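Local coordinates for ABC transporter sugar binding protein (Xanthomonas axonopodis pv. citri, PDB 3UOR) that probably binds maltose or related sugars in the periplasm and hands them to the membrane components of an ABC transporter, at residues V142-L147 against G362-R367; A201-D206 against P290-L295; G222-L227 against A400-L405; T286-G291 against A358-D363; G298-S303 against E366-T371. All blocks are in the same frame, centred on the assembly; numbering follows the deposited sequence.

Contact 1: V142-L147 against G362-R367; sequences VDTRLL and GDQLER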
# COMPACT_ATOMS: atom_id res chain seq x y z
N VAL A 142 -1.90 -1.95 6.94
CA VAL A 142 -1.73 -2.23 5.52
C VAL A 142 -2.47 -1.17 4.70
O VAL A 142 -3.61 -0.79 5.01
CB VAL A 142 -2.30 -3.61 5.14
CG1 VAL A 142 -1.96 -3.97 3.70
CG2 VAL A 142 -1.75 -4.66 6.08
N ASP A 143 -1.80 -0.69 3.66
CA ASP A 143 -2.43 0.17 2.68
C ASP A 143 -2.49 -0.63 1.39
O ASP A 143 -1.47 -1.09 0.90
CB ASP A 143 -1.59 1.43 2.50
CG ASP A 143 -2.03 2.28 1.32
OD1 ASP A 143 -3.06 1.96 0.68
OD2 ASP A 143 -1.34 3.28 1.04
N THR A 144 -3.69 -0.83 0.86
CA THR A 144 -3.81 -1.42 -0.47
C THR A 144 -4.92 -0.67 -1.22
O THR A 144 -5.73 0.00 -0.59
CB THR A 144 -4.09 -2.93 -0.40
OG1 THR A 144 -3.97 -3.50 -1.72
CG2 THR A 144 -5.48 -3.18 0.11
N ARG A 145 -4.94 -0.79 -2.55
CA ARG A 145 -5.83 0.03 -3.38
C ARG A 145 -6.84 -0.84 -4.11
O ARG A 145 -6.48 -1.86 -4.67
CB ARG A 145 -4.99 0.81 -4.41
CG ARG A 145 -3.84 1.62 -3.78
CD ARG A 145 -4.39 2.55 -2.71
NE ARG A 145 -3.31 3.19 -1.94
CZ ARG A 145 -2.60 4.23 -2.38
NH1 ARG A 145 -2.84 4.75 -3.59
NH2 ARG A 145 -1.64 4.74 -1.62
N LEU A 146 -8.10 -0.43 -4.10
CA LEU A 146 -9.13 -1.24 -4.74
C LEU A 146 -10.24 -0.28 -5.20
O LEU A 146 -10.06 0.94 -5.13
CB LEU A 146 -9.65 -2.34 -3.78
CG LEU A 146 -10.09 -1.95 -2.36
CD1 LEU A 146 -11.16 -0.87 -2.41
CD2 LEU A 146 -10.57 -3.17 -1.52
N LEU A 147 -11.37 -0.80 -5.67
CA LEU A 147 -12.39 0.07 -6.26
C LEU A 147 -13.46 0.56 -5.30
O LEU A 147 -14.19 -0.23 -4.74
CB LEU A 147 -13.10 -0.65 -7.42
CG LEU A 147 -12.20 -1.22 -8.52
CD1 LEU A 147 -13.02 -2.13 -9.42
CD2 LEU A 147 -11.54 -0.11 -9.33
N GLY A 362 -10.45 -6.51 3.36
CA GLY A 362 -10.08 -7.71 4.09
C GLY A 362 -9.93 -8.86 3.13
O GLY A 362 -9.02 -9.67 3.25
N ASP A 363 -10.81 -8.94 2.15
CA ASP A 363 -10.67 -9.98 1.13
C ASP A 363 -9.39 -9.80 0.27
O ASP A 363 -8.68 -10.78 -0.03
CB ASP A 363 -11.90 -10.00 0.22
CG ASP A 363 -11.86 -11.12 -0.80
OD1 ASP A 363 -12.01 -12.29 -0.42
OD2 ASP A 363 -11.68 -10.83 -1.98
N GLN A 364 -9.10 -8.57 -0.14
CA GLN A 364 -7.96 -8.33 -1.05
C GLN A 364 -6.62 -8.61 -0.37
O GLN A 364 -5.65 -9.05 -1.01
CB GLN A 364 -7.96 -6.90 -1.60
CG GLN A 364 -6.84 -6.64 -2.64
CD GLN A 364 -7.10 -5.39 -3.46
OE1 GLN A 364 -8.10 -5.31 -4.16
NE2 GLN A 364 -6.19 -4.42 -3.39
N LEU A 365 -6.58 -8.36 0.94
CA LEU A 365 -5.38 -8.60 1.74
C LEU A 365 -4.89 -10.03 1.62
O LEU A 365 -3.70 -10.30 1.83
CB LEU A 365 -5.59 -8.22 3.21
CG LEU A 365 -5.75 -6.71 3.40
CD1 LEU A 365 -5.77 -6.34 4.87
CD2 LEU A 365 -4.62 -6.01 2.71
N GLU A 366 -5.78 -10.95 1.26
CA GLU A 366 -5.35 -12.35 1.12
C GLU A 366 -4.46 -12.52 -0.10
O GLU A 366 -3.80 -13.54 -0.23
CB GLU A 366 -6.54 -13.30 0.99
CG GLU A 366 -7.38 -13.47 2.25
CD GLU A 366 -6.66 -14.25 3.35
OE1 GLU A 366 -5.55 -14.79 3.09
OE2 GLU A 366 -7.21 -14.32 4.48
N ARG A 367 -4.47 -11.52 -0.99
CA ARG A 367 -3.81 -11.67 -2.28
C ARG A 367 -2.70 -10.63 -2.54
O ARG A 367 -1.97 -10.74 -3.55
CB ARG A 367 -4.86 -11.62 -3.41
CG ARG A 367 -5.88 -12.80 -3.37
CD ARG A 367 -6.90 -12.69 -4.53
NE ARG A 367 -7.73 -11.49 -4.41
CZ ARG A 367 -8.85 -11.44 -3.68
NH1 ARG A 367 -9.25 -12.52 -3.00
NH2 ARG A 367 -9.56 -10.31 -3.61

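Contact 2: A201-D206 against P290-L295; sequences ALQQDD and PGPNGL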
# COMPACT_ATOMS: atom_id res chain seq x y z
N ALA A 201 0.21 -4.55 -12.43
CA ALA A 201 1.46 -5.24 -12.77
C ALA A 201 1.78 -6.33 -11.76
O ALA A 201 2.29 -7.41 -12.11
CB ALA A 201 2.62 -4.24 -12.86
N LEU A 202 1.46 -6.07 -10.49
CA LEU A 202 1.60 -7.09 -9.45
C LEU A 202 0.67 -8.29 -9.65
O LEU A 202 0.91 -9.33 -9.07
CB LEU A 202 1.36 -6.50 -8.06
CG LEU A 202 2.43 -5.53 -7.61
CD1 LEU A 202 2.02 -4.87 -6.30
CD2 LEU A 202 3.70 -6.30 -7.46
N GLN A 203 -0.38 -8.15 -10.47
CA GLN A 203 -1.27 -9.30 -10.73
C GLN A 203 -0.72 -10.30 -11.75
O GLN A 203 -1.40 -11.24 -12.10
CB GLN A 203 -2.66 -8.83 -11.17
CG GLN A 203 -3.36 -7.94 -10.15
CD GLN A 203 -4.66 -7.42 -10.67
OE1 GLN A 203 -4.86 -7.34 -11.89
NE2 GLN A 203 -5.55 -7.06 -9.77
N GLN A 204 0.52 -10.10 -12.20
CA GLN A 204 1.09 -10.95 -13.25
C GLN A 204 2.02 -11.97 -12.62
O GLN A 204 2.51 -11.74 -11.53
CB GLN A 204 1.87 -10.11 -14.27
CG GLN A 204 1.09 -8.90 -14.85
CD GLN A 204 -0.31 -9.28 -15.34
OE1 GLN A 204 -0.47 -10.25 -16.10
NE2 GLN A 204 -1.33 -8.53 -14.90
N ASP A 205 2.30 -13.06 -13.32
CA ASP A 205 3.11 -14.14 -12.77
C ASP A 205 4.58 -13.82 -12.71
O ASP A 205 5.32 -14.44 -11.94
CB ASP A 205 2.94 -15.40 -13.60
CG ASP A 205 1.62 -16.08 -13.34
OD1 ASP A 205 1.14 -15.97 -12.19
OD2 ASP A 205 1.07 -16.70 -14.28
N ASP A 206 5.02 -12.89 -13.54
CA ASP A 206 6.44 -12.59 -13.54
C ASP A 206 6.76 -11.39 -12.65
O ASP A 206 5.86 -10.70 -12.18
CB ASP A 206 7.05 -12.50 -14.97
CG ASP A 206 6.50 -11.34 -15.78
OD1 ASP A 206 5.55 -10.68 -15.30
OD2 ASP A 206 7.03 -11.08 -16.89
N PRO A 290 -10.33 -6.25 -9.70
CA PRO A 290 -10.38 -7.38 -10.65
C PRO A 290 -8.98 -7.77 -11.11
O PRO A 290 -8.09 -6.91 -11.18
CB PRO A 290 -11.17 -6.81 -11.82
CG PRO A 290 -12.02 -5.73 -11.19
CD PRO A 290 -11.18 -5.12 -10.14
N GLY A 291 -8.77 -9.04 -11.40
CA GLY A 291 -7.51 -9.50 -11.96
C GLY A 291 -7.76 -10.18 -13.30
O GLY A 291 -8.91 -10.31 -13.73
N PRO A 292 -6.68 -10.62 -13.98
CA PRO A 292 -6.80 -11.24 -15.31
C PRO A 292 -7.78 -12.43 -15.37
O PRO A 292 -8.54 -12.55 -16.34
CB PRO A 292 -5.38 -11.71 -15.60
CG PRO A 292 -4.51 -10.73 -14.83
CD PRO A 292 -5.28 -10.34 -13.61
N ASN A 293 -7.75 -13.28 -14.34
CA ASN A 293 -8.53 -14.51 -14.31
C ASN A 293 -9.52 -14.58 -13.17
O ASN A 293 -10.18 -15.60 -12.98
CB ASN A 293 -7.60 -15.70 -14.21
CG ASN A 293 -6.61 -15.72 -15.33
OD1 ASN A 293 -6.99 -15.69 -16.50
ND2 ASN A 293 -5.33 -15.75 -14.99
N GLY A 294 -9.63 -13.50 -12.42
CA GLY A 294 -10.46 -13.46 -11.23
C GLY A 294 -9.92 -12.39 -10.33
O GLY A 294 -8.99 -11.67 -10.71
N LEU A 295 -10.50 -12.27 -9.14
CA LEU A 295 -10.04 -11.27 -8.19
C LEU A 295 -8.54 -11.45 -8.02
O LEU A 295 -8.07 -12.56 -7.80
CB LEU A 295 -10.77 -11.45 -6.87
CG LEU A 295 -12.24 -11.07 -6.95
CD1 LEU A 295 -12.87 -11.06 -5.56
CD2 LEU A 295 -12.31 -9.69 -7.56

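Contact 3: G222-L227 against A400-L405; sequences GFRKAL and AAVQEL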
# COMPACT_ATOMS: atom_id res chain seq x y z
N GLY A 222 4.58 -9.64 -18.43
CA GLY A 222 3.65 -9.19 -17.42
C GLY A 222 3.47 -7.69 -17.45
O GLY A 222 2.34 -7.18 -17.52
N PHE A 223 4.58 -6.95 -17.39
CA PHE A 223 4.43 -5.50 -17.42
C PHE A 223 3.77 -5.01 -18.72
O PHE A 223 2.90 -4.12 -18.68
CB PHE A 223 5.70 -4.72 -17.13
CG PHE A 223 5.45 -3.25 -17.00
CD1 PHE A 223 4.78 -2.75 -15.89
CD2 PHE A 223 5.78 -2.37 -18.02
CE1 PHE A 223 4.49 -1.40 -15.77
CE2 PHE A 223 5.51 -1.00 -17.91
CZ PHE A 223 4.85 -0.52 -16.79
N ARG A 224 4.13 -5.62 -19.84
CA ARG A 224 3.49 -5.27 -21.11
C ARG A 224 1.98 -5.49 -21.07
O ARG A 224 1.22 -4.72 -21.66
CB ARG A 224 4.09 -6.06 -22.27
CG ARG A 224 5.52 -5.66 -22.61
CD ARG A 224 6.02 -6.54 -23.74
NE ARG A 224 7.42 -6.35 -24.11
CZ ARG A 224 7.82 -5.54 -25.09
NH1 ARG A 224 6.94 -4.82 -25.76
NH2 ARG A 224 9.10 -5.46 -25.39
N LYS A 225 1.55 -6.55 -20.39
CA LYS A 225 0.11 -6.85 -20.31
C LYS A 225 -0.56 -5.79 -19.42
O LYS A 225 -1.61 -5.23 -19.76
CB LYS A 225 -0.12 -8.27 -19.77
CG LYS A 225 -1.51 -8.87 -19.99
CD LYS A 225 -1.68 -10.14 -19.14
CE LYS A 225 -2.84 -11.05 -19.59
NZ LYS A 225 -4.19 -10.47 -19.45
N ALA A 226 0.09 -5.46 -18.31
CA ALA A 226 -0.43 -4.46 -17.37
C ALA A 226 -0.48 -3.06 -17.99
O ALA A 226 -1.48 -2.33 -17.88
CB ALA A 226 0.43 -4.46 -16.07
N LEU A 227 0.62 -2.68 -18.63
CA LEU A 227 0.63 -1.43 -19.40
C LEU A 227 -0.50 -1.39 -20.42
O LEU A 227 -1.21 -0.39 -20.56
CB LEU A 227 1.98 -1.22 -20.13
CG LEU A 227 2.09 0.10 -20.90
CD1 LEU A 227 1.86 1.28 -19.92
CD2 LEU A 227 3.47 0.22 -21.57
N ALA A 400 8.41 1.20 -27.17
CA ALA A 400 9.37 2.26 -26.85
C ALA A 400 9.35 2.49 -25.35
O ALA A 400 10.39 2.64 -24.72
CB ALA A 400 9.01 3.59 -27.59
N ALA A 401 8.15 2.54 -24.78
CA ALA A 401 7.96 2.80 -23.35
C ALA A 401 8.76 1.80 -22.53
O ALA A 401 9.60 2.20 -21.72
CB ALA A 401 6.49 2.71 -22.98
N VAL A 402 8.53 0.51 -22.74
CA VAL A 402 9.14 -0.50 -21.86
C VAL A 402 10.66 -0.62 -22.08
O VAL A 402 11.43 -0.89 -21.16
CB VAL A 402 8.42 -1.87 -21.97
CG1 VAL A 402 6.93 -1.72 -21.64
CG2 VAL A 402 8.58 -2.44 -23.38
N GLN A 403 11.09 -0.38 -23.30
CA GLN A 403 12.51 -0.39 -23.63
C GLN A 403 13.21 0.74 -22.86
O GLN A 403 14.28 0.56 -22.25
CB GLN A 403 12.69 -0.16 -25.14
CG GLN A 403 14.13 -0.12 -25.60
CD GLN A 403 14.52 -1.36 -26.39
OE1 GLN A 403 13.66 -2.07 -26.91
NE2 GLN A 403 15.83 -1.62 -26.49
N GLU A 404 12.59 1.91 -22.92
CA GLU A 404 13.13 3.09 -22.28
C GLU A 404 13.09 2.93 -20.76
O GLU A 404 14.04 3.28 -20.08
CB GLU A 404 12.31 4.31 -22.71
CG GLU A 404 12.72 5.58 -22.01
CD GLU A 404 12.04 6.84 -22.55
OE1 GLU A 404 11.35 6.78 -23.60
OE2 GLU A 404 12.22 7.89 -21.92
N LEU A 405 11.98 2.40 -20.24
CA LEU A 405 11.86 2.19 -18.79
C LEU A 405 12.96 1.27 -18.29
O LEU A 405 13.67 1.62 -17.35
CB LEU A 405 10.48 1.64 -18.42
CG LEU A 405 10.15 1.43 -16.94
CD1 LEU A 405 10.45 2.68 -16.10
CD2 LEU A 405 8.69 1.06 -16.82

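Contact 4: T286-G291 against A358-D363; sequences TAPLPG and AHAFGD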
# COMPACT_ATOMS: atom_id res chain seq x y z
N THR A 286 -17.20 -0.64 -1.68
CA THR A 286 -15.85 -0.96 -2.08
C THR A 286 -15.84 -2.39 -2.63
O THR A 286 -16.62 -3.22 -2.19
CB THR A 286 -14.92 -0.89 -0.87
OG1 THR A 286 -15.39 -1.80 0.12
CG2 THR A 286 -14.93 0.51 -0.27
N ALA A 287 -14.97 -2.67 -3.60
CA ALA A 287 -14.89 -4.00 -4.20
C ALA A 287 -13.44 -4.31 -4.47
O ALA A 287 -12.68 -3.43 -4.85
CB ALA A 287 -15.71 -4.09 -5.52
N PRO A 288 -13.04 -5.57 -4.31
CA PRO A 288 -11.62 -5.84 -4.50
C PRO A 288 -11.24 -5.70 -5.97
O PRO A 288 -12.11 -5.68 -6.82
CB PRO A 288 -11.45 -7.27 -3.98
CG PRO A 288 -12.81 -7.87 -4.00
CD PRO A 288 -13.82 -6.76 -3.95
N LEU A 289 -9.95 -5.60 -6.26
CA LEU A 289 -9.47 -5.28 -7.60
C LEU A 289 -9.65 -6.46 -8.56
O LEU A 289 -9.18 -7.56 -8.28
CB LEU A 289 -7.98 -4.92 -7.49
CG LEU A 289 -7.33 -3.86 -8.38
CD1 LEU A 289 -8.14 -2.57 -8.38
CD2 LEU A 289 -5.89 -3.62 -7.96
N PRO A 290 -10.33 -6.25 -9.70
CA PRO A 290 -10.38 -7.38 -10.65
C PRO A 290 -8.98 -7.77 -11.11
O PRO A 290 -8.09 -6.91 -11.18
CB PRO A 290 -11.17 -6.81 -11.82
CG PRO A 290 -12.02 -5.73 -11.19
CD PRO A 290 -11.18 -5.12 -10.14
N GLY A 291 -8.77 -9.04 -11.40
CA GLY A 291 -7.51 -9.50 -11.96
C GLY A 291 -7.76 -10.18 -13.30
O GLY A 291 -8.91 -10.31 -13.73
N ALA A 358 -15.48 -2.43 4.86
CA ALA A 358 -14.15 -2.96 5.12
C ALA A 358 -13.96 -4.29 4.41
O ALA A 358 -12.84 -4.69 4.10
CB ALA A 358 -13.90 -3.11 6.64
N HIS A 359 -15.06 -4.97 4.11
CA HIS A 359 -14.99 -6.36 3.65
C HIS A 359 -14.07 -6.52 2.44
O HIS A 359 -13.29 -7.47 2.36
CB HIS A 359 -16.40 -6.89 3.34
CG HIS A 359 -16.41 -8.27 2.76
ND1 HIS A 359 -16.60 -9.39 3.54
CD2 HIS A 359 -16.24 -8.71 1.49
CE1 HIS A 359 -16.55 -10.47 2.77
NE2 HIS A 359 -16.34 -10.08 1.52
N ALA A 360 -14.16 -5.59 1.49
CA ALA A 360 -13.42 -5.73 0.24
C ALA A 360 -11.91 -5.68 0.48
O ALA A 360 -11.16 -6.46 -0.10
CB ALA A 360 -13.85 -4.66 -0.77
N PHE A 361 -11.49 -4.78 1.36
CA PHE A 361 -10.09 -4.71 1.79
C PHE A 361 -9.63 -5.99 2.45
O PHE A 361 -8.58 -6.53 2.13
CB PHE A 361 -9.89 -3.54 2.74
CG PHE A 361 -10.03 -2.20 2.07
CD1 PHE A 361 -9.03 -1.73 1.22
CD2 PHE A 361 -11.14 -1.41 2.30
CE1 PHE A 361 -9.14 -0.48 0.60
CE2 PHE A 361 -11.28 -0.16 1.68
CZ PHE A 361 -10.26 0.30 0.82
N GLY A 362 -10.45 -6.51 3.36
CA GLY A 362 -10.08 -7.71 4.09
C GLY A 362 -9.93 -8.86 3.13
O GLY A 362 -9.02 -9.67 3.25
N ASP A 363 -10.81 -8.94 2.15
CA ASP A 363 -10.67 -9.98 1.13
C ASP A 363 -9.39 -9.80 0.27
O ASP A 363 -8.68 -10.78 -0.03
CB ASP A 363 -11.90 -10.00 0.22
CG ASP A 363 -11.86 -11.12 -0.80
OD1 ASP A 363 -12.01 -12.29 -0.42
OD2 ASP A 363 -11.68 -10.83 -1.98
O HOH W 1 -16.55 -4.12 0.78

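Contact 5: G298-S303 against E366-T371; sequences GIAGGS and ERVKAT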
# COMPACT_ATOMS: atom_id res chain seq x y z
N GLY A 298 -2.89 -7.17 -5.28
CA GLY A 298 -2.88 -5.73 -5.16
C GLY A 298 -1.63 -5.38 -4.39
O GLY A 298 -0.80 -6.25 -4.10
N ILE A 299 -1.48 -4.11 -4.05
CA ILE A 299 -0.28 -3.62 -3.37
C ILE A 299 -0.30 -4.02 -1.88
O ILE A 299 -1.35 -3.99 -1.24
CB ILE A 299 -0.24 -2.08 -3.50
CG1 ILE A 299 0.32 -1.69 -4.87
CG2 ILE A 299 0.60 -1.45 -2.44
CD1 ILE A 299 -0.07 -0.29 -5.25
N ALA A 300 0.85 -4.38 -1.34
CA ALA A 300 1.01 -4.61 0.10
C ALA A 300 1.71 -3.41 0.71
O ALA A 300 2.88 -3.49 1.10
CB ALA A 300 1.80 -5.87 0.34
N GLY A 301 1.01 -2.27 0.76
CA GLY A 301 1.62 -1.04 1.23
C GLY A 301 1.37 -0.91 2.71
O GLY A 301 0.81 -1.81 3.31
N GLY A 302 1.76 0.22 3.28
CA GLY A 302 1.50 0.48 4.68
C GLY A 302 2.81 0.55 5.44
O GLY A 302 3.84 0.81 4.84
N SER A 303 2.76 0.30 6.74
CA SER A 303 3.93 0.50 7.60
C SER A 303 4.19 -0.72 8.47
O SER A 303 3.29 -1.51 8.72
CB SER A 303 3.72 1.70 8.51
OG SER A 303 3.70 2.90 7.76
N GLU A 366 -5.78 -10.95 1.26
CA GLU A 366 -5.35 -12.35 1.12
C GLU A 366 -4.46 -12.52 -0.10
O GLU A 366 -3.80 -13.54 -0.23
CB GLU A 366 -6.54 -13.30 0.99
CG GLU A 366 -7.38 -13.47 2.25
CD GLU A 366 -6.66 -14.25 3.35
OE1 GLU A 366 -5.55 -14.79 3.09
OE2 GLU A 366 -7.21 -14.32 4.48
N ARG A 367 -4.47 -11.52 -0.99
CA ARG A 367 -3.81 -11.67 -2.28
C ARG A 367 -2.70 -10.63 -2.54
O ARG A 367 -1.97 -10.74 -3.55
CB ARG A 367 -4.86 -11.62 -3.41
CG ARG A 367 -5.88 -12.80 -3.37
CD ARG A 367 -6.90 -12.69 -4.53
NE ARG A 367 -7.73 -11.49 -4.41
CZ ARG A 367 -8.85 -11.44 -3.68
NH1 ARG A 367 -9.25 -12.52 -3.00
NH2 ARG A 367 -9.56 -10.31 -3.61
N VAL A 368 -2.55 -9.65 -1.66
CA VAL A 368 -1.55 -8.60 -1.88
C VAL A 368 -0.16 -9.22 -1.95
O VAL A 368 0.10 -10.24 -1.33
CB VAL A 368 -1.62 -7.47 -0.83
CG1 VAL A 368 -2.95 -6.75 -0.94
CG2 VAL A 368 -1.39 -8.02 0.56
N LYS A 369 0.72 -8.59 -2.74
CA LYS A 369 2.08 -9.09 -3.01
C LYS A 369 3.07 -7.99 -2.71
O LYS A 369 2.81 -6.84 -3.07
CB LYS A 369 2.27 -9.44 -4.50
CG LYS A 369 1.69 -10.75 -5.02
CD LYS A 369 2.09 -10.95 -6.51
CE LYS A 369 1.26 -12.08 -7.19
NZ LYS A 369 1.45 -12.21 -8.69
N ALA A 370 4.22 -8.35 -2.14
CA ALA A 370 5.29 -7.40 -1.90
C ALA A 370 5.97 -7.00 -3.21
O ALA A 370 6.10 -7.81 -4.13
CB ALA A 370 6.32 -7.99 -0.94
N THR A 371 6.40 -5.75 -3.31
CA THR A 371 7.19 -5.27 -4.46
C THR A 371 8.63 -5.73 -4.26
O THR A 371 9.01 -6.05 -3.12
CB THR A 371 7.15 -3.74 -4.53
OG1 THR A 371 7.14 -3.19 -3.20
CG2 THR A 371 5.90 -3.27 -5.23
O HOH W 2 5.36 -3.81 -0.62
O HOH W 3 3.30 -4.18 -2.92

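Contact 1: V142-L147 against G362-R367
Both N-H bonds of the Gln364 amide end in acceptors of the segment 142-147. NE2 lies 2.9 Å from Arg145 O with a nearly straight bond (171° at the hydrogen) and 2.9 Å from Thr144 OG1 with a more bent one (144°). Both acceptors sit close to the amide plane, but the carbonyl of Arg145 is met from above its own plane. The glutamine can reach this far because its CG is anti to the backbone N (chi1 -176°) and the chain stays extended beyond it. The amide oxygen OE1 accepts from Leu289 N, and it packs on Leu146 CB at 3.4 Å. Thr144 OG1 is also hydrogen-bonded to Ile299 O. With partners at OE1 and NE2, the amide is fixed against rotation, and its buried polar atoms are satisfied. The strand 134-150 that carries these acceptors pairs with strands 259-264 and 284-287 and also with 303-307, a course consistent with the lobe-spanning strands of a two-lobed periplasmic binding protein. Beside the polar part lies a small apolar one: Leu365 CD2 presses on Val142 CG1 at a tight 3.5 Å, the two side chains running antiparallel alongside each other, and it also meets Thr144 CG2 at 3.9 Å. On the far side of the strand Arg145 grips Asp143 side-on, NE to OD1 at 2.9 Å and NH2 to OD2 at 3.0 Å, with both carboxylate oxygens near the guanidinium plane.

Contact 2: A201-D206 against P290-L295
Gln203 lays its amide against the backbone of the loop at Pro290 to Pro292. Its NE2 donates to Pro290 O at 2.9 Å, a bond bent to 149° at the hydrogen, and the nitrogen stands above the carbonyl plane, 44° out of it. On the other branch, OE1 rests over Gly291 CA at 3.4 Å and near Pro292 CD at 3.5 Å, while Gln203 CB adds a contact to the same CD at 3.9 Å. An extended chain beyond CG carries the amide across to the loop. Gln204, by contrast, kinks at its second torsion (chi2 -49°), which folds its NE2 back until it lies 3.9 Å from Pro292 CG. The proline ring is therefore touched by both glutamines. This joins the C-terminal part of helix 195-202 and the residues after it to the loop between strands 284-287 and 303-307. The amide of Gln203 has further partners: Trp166 NE1 donates to OE1, and Ala297 O accepts from NE2. Gln204 NE2 is bonded to Phe200 O. The arrangement thus rests on a single direct hydrogen bond between the segments and on proline carbons packed against amide groups, which suggests that the polar network around Gln203, rather than extensive apolar packing, probably sets the orientation.

Contact 3: G222-L227 against A400-L405
Val402 branches at CB into two methyls that meet different chemistry on the segment 222-227. CG1, anti to the carbonyl carbon (chi1 -57°), reaches the rim of the Phe223 ring, 3.9 Å from CD2 and close to the ring plane, and also lies 4.0 Å from Leu227 CD2. CG2 turns to the other side and sits over the centre of the Arg224 guanidinium, 3.6 Å from CZ. The flat cationic group thus offers its face to a methyl and keeps its edge for polar partners: NH1 forms a salt bridge with Asp399 and NE bonds to Arg219 O, so the guanidinium is held in place where the valine covers it. The two segments belong to helices 221-235 and 398-412, whose local axes pass 11.0 Å apart at 131° between their N-to-C directions, an oblique, broadly antiparallel packing with Val402 directed into the interface. A turn away on its own helix, Leu405 places CD2 at 3.9 Å from Phe223 CE2, the leucine side chain running roughly perpendicular to that of the phenylalanine. At the other end Leu227 CD2 meets Ala401 CB at 4.2 Å. Helix 377-394 adjoins this layer, Met384 touching Phe223, and Val387 and Val391 touching Ala401. Phe218 adds its ring to that of Phe223 in an edge-to-face pair.

Contact 4: T286-G291 against A358-D363
Ala360 CB presses on the extended backbone from Thr286 to Pro288, and the CA atoms of Ala287 and Ala360 are only 5.0 Å apart. The methyl meets Thr286 OG1 at 3.4 Å, Ala287 N at 3.6 Å and Pro288 CD at 3.8 Å, so one small side chain touches three successive residues. With a chi1 of 59°, Thr286 sets its hydroxyl between the backbone N and the carbonyl carbon, facing the helix, and turns CG2 toward Phe361, where it stands obliquely to the ring at CE2. Further along, Pro288 CG packs against Asp363 OD2 at 3.8 Å, an apolar ring beside a carboxylate that forms a salt bridge with Arg367. A water links the threonine side chain to the helix backbone where no direct hydrogen bond does: it donates to Thr286 OG1 at 2.7 Å and accepts from Ala360 N at 2.9 Å, thereby satisfying an amide in the first turn of the helix. Thr286 OG1 is held a second time, by Leu357 O, which probably fixes the direction of the hydroxyl that the water meets. The short methyl of Ala360 is consistent with the close approach of the backbones. Helix 359-364 thus lies over the end of strand 284-287, while Leu146 of the adjoining strand 134-150 touches Ala360 and Phe361, and Trp347 of helix 344-348 flanks Phe361.

Contact 5: G298-S303 against E366-T371
Gly298 O receives Lys369 N at 3.1 Å, and this is the one direct hydrogen bond between the two segments. Around it the packing is close. Val368 CA lies 3.3 Å from the same oxygen as a CA-H...O contact, and Val368 CG1 comes to 3.2 Å from Ile299 O, while CG2 meets Ala300 CB at 3.9 Å. The valine's chi1 of -64° directs its two methyls to different residues in this way. The CA atoms of Gly298 and Val368 are 4.6 Å apart. Beyond Ala300 the chains part and water takes over. One water accepts from Ala300 N and donates to Lys369 O at 2.7 Å, bridging two atoms that share no direct hydrogen bond; a second donates to Ala300 O at 3.0 Å and is hydrogen-bonded to Thr371 OG1. Direct packing thus runs from Gly298 to the Ala300 methyl, while the backbone N and O of Ala300 are met by the waters, the O also by Asn91 ND2. Segment 366-371 is a loop, and 298-303 runs from a loop into strand 303-307. Ile299 turns away from the contact onto helix 195-202, to whose Leu202 O the amine of Lys369 also bonds, while Val368 rests on Val125 of helix 123-127, and Gly301 pairs by backbone with Asp143 of strand 134-150.

In the fold
From the N terminus, residues 142-147, 201-206 and 222-227 open contacts 1, 2 and 3 in turn, and 286-291 opens contact 4. Contact 2 closes first, at 290-295, wholly within the span of contact 1, and shares Pro290 and Gly291 with contact 4. Residues 298-303 then open contact 5. The stretch 358-371 closes contacts 4, 1 and 5 in succession, so contacts 4 and 5 cross. Contact 3 closes last, at 400-405; it crosses contacts 1 and 2 and encloses 4 and 5. Contacts 1 and 4 tie the sheet to helix 359-364, contact 2 ties the loop after strand 284-287 to the end region of helix 195-202, and contact 3 joins helices 221-235 and 398-412.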